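PDB 2VD3: ATP phosphoribosyltransferase from Methanobacterium thermoautotrophicum, which probably catalyses the magnesium-dependent condensation of ATP with 5-phosphoribose 1-diphosphate, the first step of histidine biosynthesis, and is seen here with the inhibitor histidine bound. Local coordinates for residues 16-21 and 89-94; 191-194 and 200-203. All coordinates share one frame; numbering follows the deposited sequence. Where two conformers were deposited one is given.

Contact 1: 16-21 and 89-94; sequences SEPAIR and LKYGRA
Pro-18 lies over one face of the Tyr-91 ring, while Leu-89 O sits in the ring plane at an edge and Ala-19 N approaches obliquely. The proline contact is a CH-pi one: its CB stands 3.9 Å from the centroid of the Tyr-91 ring, 29° off the normal. The approach is displaced toward one side of the ring, with Pro-18 CB 3.5 Å from Tyr-91 CE2 and CG following close behind. Further along, Ala-19 CB meets Tyr-91 OH at 3.4 Å. A chi1 of 78° tucks CG of Tyr-91 between its own backbone N and carbonyl carbon, and from there the ring reaches across to the start of the helix. Its hydroxyl bonds to Ile-15 O, just ahead of helix 16-25. A leucine in place of this tyrosine would probably leave Ile-15 O without this hydroxyl and Pro-18 without a flat face to lie on. The loop 89-94 leads from strand 84-88 into strand 94-101, which is consistent with a passage between lobes of the periplasmic-binding-protein-like fold. Ile-70 of strand 68-72 touches both Ala-19 and Tyr-91, Val-184 of strand 173-188 packs on Tyr-91, and Leu-89 rests on helix 197-212.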
ATOM      1  N   SER A  16       0.792  -0.620  18.775  1.00 52.02           N
ATOM      2  CA  SER A  16       0.656   0.814  18.488  1.00 50.97           C
ATOM      3  C   SER A  16      -0.714   1.417  18.810  1.00 50.38           C
ATOM      4  O   SER A  16      -0.820   2.239  19.718  1.00 49.81           O
ATOM      5  CB  SER A  16       1.059   1.117  17.047  1.00 50.95           C
ATOM      6  OG  SER A  16       1.208   2.511  16.865  1.00 50.70           O
ATOM      7  N   GLU A  17      -1.744   0.999  18.070  1.00 49.80           N
ATOM      8  CA  GLU A  17      -3.111   1.508  18.236  1.00 49.58           C
ATOM      9  C   GLU A  17      -3.700   1.405  19.657  1.00 48.73           C
ATOM     10  O   GLU A  17      -4.274   2.381  20.145  1.00 48.87           O
ATOM     11  CB  GLU A  17      -4.067   0.873  17.212  1.00 49.57           C
ATOM     12  CG  GLU A  17      -4.266   1.683  15.937  1.00 50.24           C
ATOM     13  CD  GLU A  17      -5.071   0.927  14.887  1.00 50.86           C
ATOM     14  OE1 GLU A  17      -4.884  -0.307  14.769  1.00 52.95           O
ATOM     15  OE2 GLU A  17      -5.884   1.561  14.172  1.00 51.22           O
ATOM     16  N   PRO A  18      -3.577   0.235  20.320  1.00 47.99           N
ATOM     17  CA  PRO A  18      -4.093   0.160  21.693  1.00 47.68           C
ATOM     18  C   PRO A  18      -3.400   1.122  22.676  1.00 47.35           C
ATOM     19  O   PRO A  18      -4.047   1.611  23.611  1.00 46.88           O
ATOM     20  CB  PRO A  18      -3.836  -1.299  22.094  1.00 47.43           C
ATOM     21  CG  PRO A  18      -3.624  -2.026  20.829  1.00 47.33           C
ATOM     22  CD  PRO A  18      -3.022  -1.057  19.877  1.00 47.71           C
ATOM     23  N   ALA A  19      -2.107   1.374  22.463  1.00 47.21           N
ATOM     24  CA  ALA A  19      -1.342   2.352  23.246  1.00 47.07           C
ATOM     25  C   ALA A  19      -1.886   3.773  23.040  1.00 47.09           C
ATOM     26  O   ALA A  19      -2.020   4.541  23.988  1.00 46.89           O
ATOM     27  CB  ALA A  19       0.137   2.287  22.888  1.00 46.90           C
ATOM     28  N   ILE A  20      -2.224   4.101  21.798  1.00 47.29           N
ATOM     29  CA  ILE A  20      -2.833   5.383  21.482  1.00 47.42           C
ATOM     30  C   ILE A  20      -4.217   5.492  22.138  1.00 47.79           C
ATOM     31  O   ILE A  20      -4.533   6.523  22.757  1.00 47.62           O
ATOM     32  CB  ILE A  20      -2.838   5.639  19.952  1.00 47.27           C
ATOM     33  CG1 ILE A  20      -1.404   5.912  19.480  1.00 47.34           C
ATOM     34  CG2 ILE A  20      -3.756   6.795  19.579  1.00 46.72           C
ATOM     35  CD1 ILE A  20      -1.190   5.808  17.956  1.00 47.64           C
ATOM     36  N   ARG A  21      -5.015   4.418  22.041  1.00 47.91           N
ATOM     37  CA  ARG A  21      -6.354   4.359  22.672  1.00 47.97           C
ATOM     38  C   ARG A  21      -6.321   4.471  24.198  1.00 47.42           C
ATOM     39  O   ARG A  21      -7.172   5.126  24.798  1.00 47.34           O
ATOM     40  CB  ARG A  21      -7.103   3.090  22.272  1.00 47.66           C
ATOM     41  CG  ARG A  21      -7.977   3.230  21.039  1.00 49.03           C
ATOM     42  CD  ARG A  21      -8.721   1.923  20.735  1.00 49.04           C
ATOM     43  NE  ARG A  21      -7.796   0.811  20.488  1.00 52.17           N
ATOM     44  CZ  ARG A  21      -7.459   0.352  19.280  1.00 53.65           C
ATOM     45  NH1 ARG A  21      -7.977   0.894  18.178  1.00 54.12           N
ATOM     46  NH2 ARG A  21      -6.608  -0.665  19.173  1.00 53.17           N
ATOM     47  N   LEU A  89       0.299  -3.412  31.236  1.00 46.82           N
ATOM     48  CA  LEU A  89      -0.808  -2.759  30.527  1.00 46.75           C
ATOM     49  C   LEU A  89      -1.922  -3.688  30.043  1.00 46.94           C
ATOM     50  O   LEU A  89      -2.891  -3.235  29.431  1.00 46.70           O
ATOM     51  CB  LEU A  89      -0.275  -1.878  29.395  1.00 46.53           C
ATOM     52  CG  LEU A  89       0.667  -0.777  29.881  1.00 47.11           C
ATOM     53  CD1 LEU A  89       1.307  -0.048  28.715  1.00 47.99           C
ATOM     54  CD2 LEU A  89      -0.038   0.191  30.824  1.00 46.23           C
ATOM     55  N   LYS A  90      -1.769  -4.981  30.327  1.00 47.53           N
ATOM     56  CA  LYS A  90      -2.821  -5.989  30.168  1.00 48.09           C
ATOM     57  C   LYS A  90      -3.303  -6.232  28.744  1.00 48.09           C
ATOM     58  O   LYS A  90      -4.382  -6.773  28.534  1.00 48.17           O
ATOM     59  CB  LYS A  90      -4.004  -5.715  31.113  1.00 48.25           C
ATOM     60  CG  LYS A  90      -3.793  -6.286  32.509  1.00 50.04           C
ATOM     61  CD  LYS A  90      -4.740  -5.684  33.541  1.00 52.54           C
ATOM     62  CE  LYS A  90      -6.146  -6.262  33.451  1.00 53.53           C
ATOM     63  NZ  LYS A  90      -7.155  -5.349  34.082  1.00 53.65           N
ATOM     64  N   TYR A  91      -2.488  -5.855  27.768  1.00 48.36           N
ATOM     65  CA  TYR A  91      -2.772  -6.175  26.374  1.00 48.31           C
ATOM     66  C   TYR A  91      -1.493  -6.652  25.690  1.00 48.58           C
ATOM     67  O   TYR A  91      -0.398  -6.566  26.262  1.00 48.31           O
ATOM     68  CB  TYR A  91      -3.399  -4.970  25.650  1.00 48.04           C
ATOM     69  CG  TYR A  91      -2.429  -3.875  25.230  1.00 47.84           C
ATOM     70  CD1 TYR A  91      -2.003  -2.897  26.132  1.00 47.58           C
ATOM     71  CD2 TYR A  91      -1.941  -3.820  23.924  1.00 47.46           C
ATOM     72  CE1 TYR A  91      -1.117  -1.884  25.738  1.00 47.37           C
ATOM     73  CE2 TYR A  91      -1.058  -2.827  23.520  1.00 47.27           C
ATOM     74  CZ  TYR A  91      -0.649  -1.859  24.424  1.00 47.75           C
ATOM     75  OH  TYR A  91       0.222  -0.883  24.001  1.00 46.23           O
ATOM     76  N   GLY A  92      -1.635  -7.164  24.475  1.00 48.92           N
ATOM     77  CA  GLY A  92      -0.483  -7.599  23.690  1.00 49.59           C
ATOM     78  C   GLY A  92       0.253  -8.749  24.335  1.00 49.90           C
ATOM     79  O   GLY A  92       1.471  -8.807  24.316  1.00 49.79           O
ATOM     80  N   ARG A  93      -0.502  -9.666  24.917  1.00 50.96           N
ATOM     81  CA  ARG A  93       0.080 -10.829  25.565  1.00 51.73           C
ATOM     82  C   ARG A  93       0.402 -11.933  24.564  1.00 52.03           C
ATOM     83  O   ARG A  93      -0.345 -12.173  23.611  1.00 52.60           O
ATOM     84  CB  ARG A  93      -0.804 -11.305  26.710  1.00 51.82           C
ATOM     85  CG  ARG A  93      -1.024 -10.176  27.704  1.00 52.55           C
ATOM     86  CD  ARG A  93      -1.629 -10.624  28.997  1.00 53.85           C
ATOM     87  NE  ARG A  93      -1.406  -9.591  30.004  1.00 56.28           N
ATOM     88  CZ  ARG A  93      -1.926  -9.604  31.228  1.00 56.65           C
ATOM     89  NH1 ARG A  93      -2.718 -10.596  31.613  1.00 57.17           N
ATOM     90  NH2 ARG A  93      -1.652  -8.622  32.071  1.00 56.42           N
ATOM     91  N   ALA A  94       1.552 -12.565  24.770  1.00 52.18           N
ATOM     92  CA  ALA A  94       2.102 -13.514  23.821  1.00 51.99           C
ATOM     93  C   ALA A  94       3.176 -14.308  24.511  1.00 51.85           C
ATOM     94  O   ALA A  94       3.831 -13.812  25.428  1.00 51.87           O
ATOM     95  CB  ALA A  94       2.673 -12.792  22.612  1.00 52.30           C
TER

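Contact 2: 191-194 and 200-203; sequences ESYA and IEEL
Tyr-193 and Ser-192 on helix 190-195 meet Ile-200 and Glu-201 on helix 197-212, two helices that follow one another almost without a break in the periplasmic-binding-protein-like part of the enzyme. The bend between them brings the CA atoms of Tyr-193 and Ile-200 to 6.9 Å.

The polar part is a single hydrogen bond, from Tyr-193 OH to Glu-201 OE1. At 2.4 Å between Tyr-193 OH and Glu-201 OE1 it is modelled very short, and the exact length is doubtful at this resolution. OE1 comes in at the ring edge, in plane, on the CE1 side, whereas the carboxylate as a whole is turned 80° to the ring. A bend at chi2 (-64°) folds the glutamate chain so that its carboxylate comes back to the tyrosine. The same OE1 forms a salt bridge with Arg-204 NH2, so two donors share one oxygen, which would be expected to favour the charged carboxylate.

The apolar part belongs to Ile-200, whose two branches do different work. CG2 meets the ring obliquely, 3.8 Å from Tyr-193 CD1. The longer branch runs to the backbone of the short helix. Ile-200 also touches Leu-68 of strand 68-72 and Ile-5 of strand 5-10, joining this helical bend to the central sheet. Ser-192 turns its own polar end to another partner, OG bonding to Asp-67 OD1, and it is mainly the backbone that meets the isoleucine: Ile-200 CD1 ends 3.8 Å from Ser-192 O.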
ATOM      1  N   GLU A 191      16.387   8.420  35.942  1.00 43.64           N
ATOM      2  CA  GLU A 191      16.720   9.821  36.150  1.00 44.12           C
ATOM      3  C   GLU A 191      15.500  10.704  35.903  1.00 44.31           C
ATOM      4  O   GLU A 191      15.331  11.716  36.577  1.00 44.28           O
ATOM      5  CB  GLU A 191      17.891  10.234  35.257  1.00 44.17           C
ATOM      6  CG  GLU A 191      18.769  11.324  35.826  1.00 44.70           C
ATOM      7  N   SER A 192      14.651  10.313  34.946  1.00 44.77           N
ATOM      8  CA  SER A 192      13.416  11.049  34.660  1.00 45.34           C
ATOM      9  C   SER A 192      12.446  10.966  35.833  1.00 45.76           C
ATOM     10  O   SER A 192      11.791  11.957  36.185  1.00 45.61           O
ATOM     11  CB  SER A 192      12.722  10.520  33.405  1.00 45.23           C
ATOM     12  OG  SER A 192      13.490  10.762  32.245  1.00 46.20           O
ATOM     13  N   TYR A 193      12.360   9.777  36.427  1.00 45.94           N
ATOM     14  CA  TYR A 193      11.397   9.530  37.480  1.00 46.32           C
ATOM     15  C   TYR A 193      11.715  10.317  38.741  1.00 46.12           C
ATOM     16  O   TYR A 193      10.824  10.946  39.311  1.00 46.43           O
ATOM     17  CB  TYR A 193      11.250   8.030  37.796  1.00 46.84           C
ATOM     18  CG  TYR A 193      10.138   7.788  38.785  1.00 47.09           C
ATOM     19  CD1 TYR A 193       8.861   7.432  38.349  1.00 47.12           C
ATOM     20  CD2 TYR A 193      10.348   7.969  40.160  1.00 47.06           C
ATOM     21  CE1 TYR A 193       7.825   7.232  39.260  1.00 47.88           C
ATOM     22  CE2 TYR A 193       9.325   7.777  41.076  1.00 47.40           C
ATOM     23  CZ  TYR A 193       8.065   7.412  40.621  1.00 48.28           C
ATOM     24  OH  TYR A 193       7.053   7.221  41.531  1.00 48.54           O
ATOM     25  N   ALA A 194      12.976  10.285  39.172  1.00 45.72           N
ATOM     26  CA  ALA A 194      13.407  11.041  40.365  1.00 45.45           C
ATOM     27  C   ALA A 194      13.178  12.551  40.255  1.00 45.34           C
ATOM     28  O   ALA A 194      12.906  13.219  41.261  1.00 45.42           O
ATOM     29  CB  ALA A 194      14.868  10.758  40.688  1.00 45.21           C
ATOM     30  N   ILE A 200       4.747  12.301  36.220  1.00 47.54           N
ATOM     31  CA  ILE A 200       4.843  10.892  35.840  1.00 47.51           C
ATOM     32  C   ILE A 200       3.753  10.106  36.549  1.00 48.06           C
ATOM     33  O   ILE A 200       3.007   9.365  35.907  1.00 48.19           O
ATOM     34  CB  ILE A 200       6.264  10.291  36.063  1.00 47.49           C
ATOM     35  CG1 ILE A 200       7.235  10.839  35.009  1.00 46.42           C
ATOM     36  CG2 ILE A 200       6.226   8.763  36.027  1.00 46.83           C
ATOM     37  CD1 ILE A 200       8.622  10.245  35.048  1.00 46.81           C
ATOM     38  N   GLU A 201       3.645  10.294  37.864  1.00 48.59           N
ATOM     39  CA  GLU A 201       2.581   9.650  38.641  1.00 48.91           C
ATOM     40  C   GLU A 201       1.191  10.111  38.198  1.00 48.78           C
ATOM     41  O   GLU A 201       0.216   9.368  38.338  1.00 49.27           O
ATOM     42  CB  GLU A 201       2.766   9.881  40.143  1.00 48.99           C
ATOM     43  CG  GLU A 201       3.962   9.137  40.765  1.00 50.37           C
ATOM     44  CD  GLU A 201       3.841   7.615  40.705  1.00 51.11           C
ATOM     45  OE1 GLU A 201       4.872   6.950  40.473  1.00 50.91           O
ATOM     46  OE2 GLU A 201       2.726   7.085  40.892  1.00 51.61           O
ATOM     47  N   GLU A 202       1.101  11.327  37.664  1.00 48.28           N
ATOM     48  CA  GLU A 202      -0.158  11.827  37.131  1.00 48.17           C
ATOM     49  C   GLU A 202      -0.605  10.997  35.914  1.00 48.20           C
ATOM     50  O   GLU A 202      -1.749  10.541  35.850  1.00 48.21           O
ATOM     51  CB  GLU A 202      -0.060  13.315  36.789  1.00 47.93           C
ATOM     52  CG  GLU A 202      -1.374  13.909  36.304  1.00 48.01           C
ATOM     53  CD  GLU A 202      -1.273  15.373  35.937  1.00 48.49           C
ATOM     54  OE1 GLU A 202      -0.363  16.063  36.451  1.00 49.21           O
ATOM     55  OE2 GLU A 202      -2.120  15.840  35.141  1.00 48.22           O
ATOM     56  N   LEU A 203       0.306  10.797  34.965  1.00 48.04           N
ATOM     57  CA  LEU A 203       0.043   9.943  33.818  1.00 48.35           C
ATOM     58  C   LEU A 203      -0.174   8.490  34.255  1.00 48.37           C
ATOM     59  O   LEU A 203      -1.062   7.800  33.730  1.00 48.60           O
ATOM     60  CB  LEU A 203       1.174  10.054  32.780  1.00 48.15           C
ATOM     61  CG  LEU A 203       1.042   9.252  31.476  1.00 48.56           C
ATOM     62  CD1 LEU A 203      -0.255   9.566  30.710  1.00 48.70           C
ATOM     63  CD2 LEU A 203       2.240   9.488  30.581  1.00 48.72           C
TER

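Overall arrangement
From the N terminus, the chain runs through strand 5-10 into helix 16-25, where contact 1 begins. It closes a long loop of 67 residues, holding both helices and strands, when the chain returns at 89-94. The chain then goes on through strand 94-101 and comes back along strand 173-188 before contact 2 closes a short turn of the chain, with just five residues, four of them helical, between its segments on helices 190-195 and 197-212. The two are in series, neither nested nor crossed; their centres are 21 Å apart and they do not touch. Both lean on strand 68-72, through Ile-70 and Leu-68 respectively, and Leu-89 of contact 1 packs on helix 197-212, which carries half of contact 2.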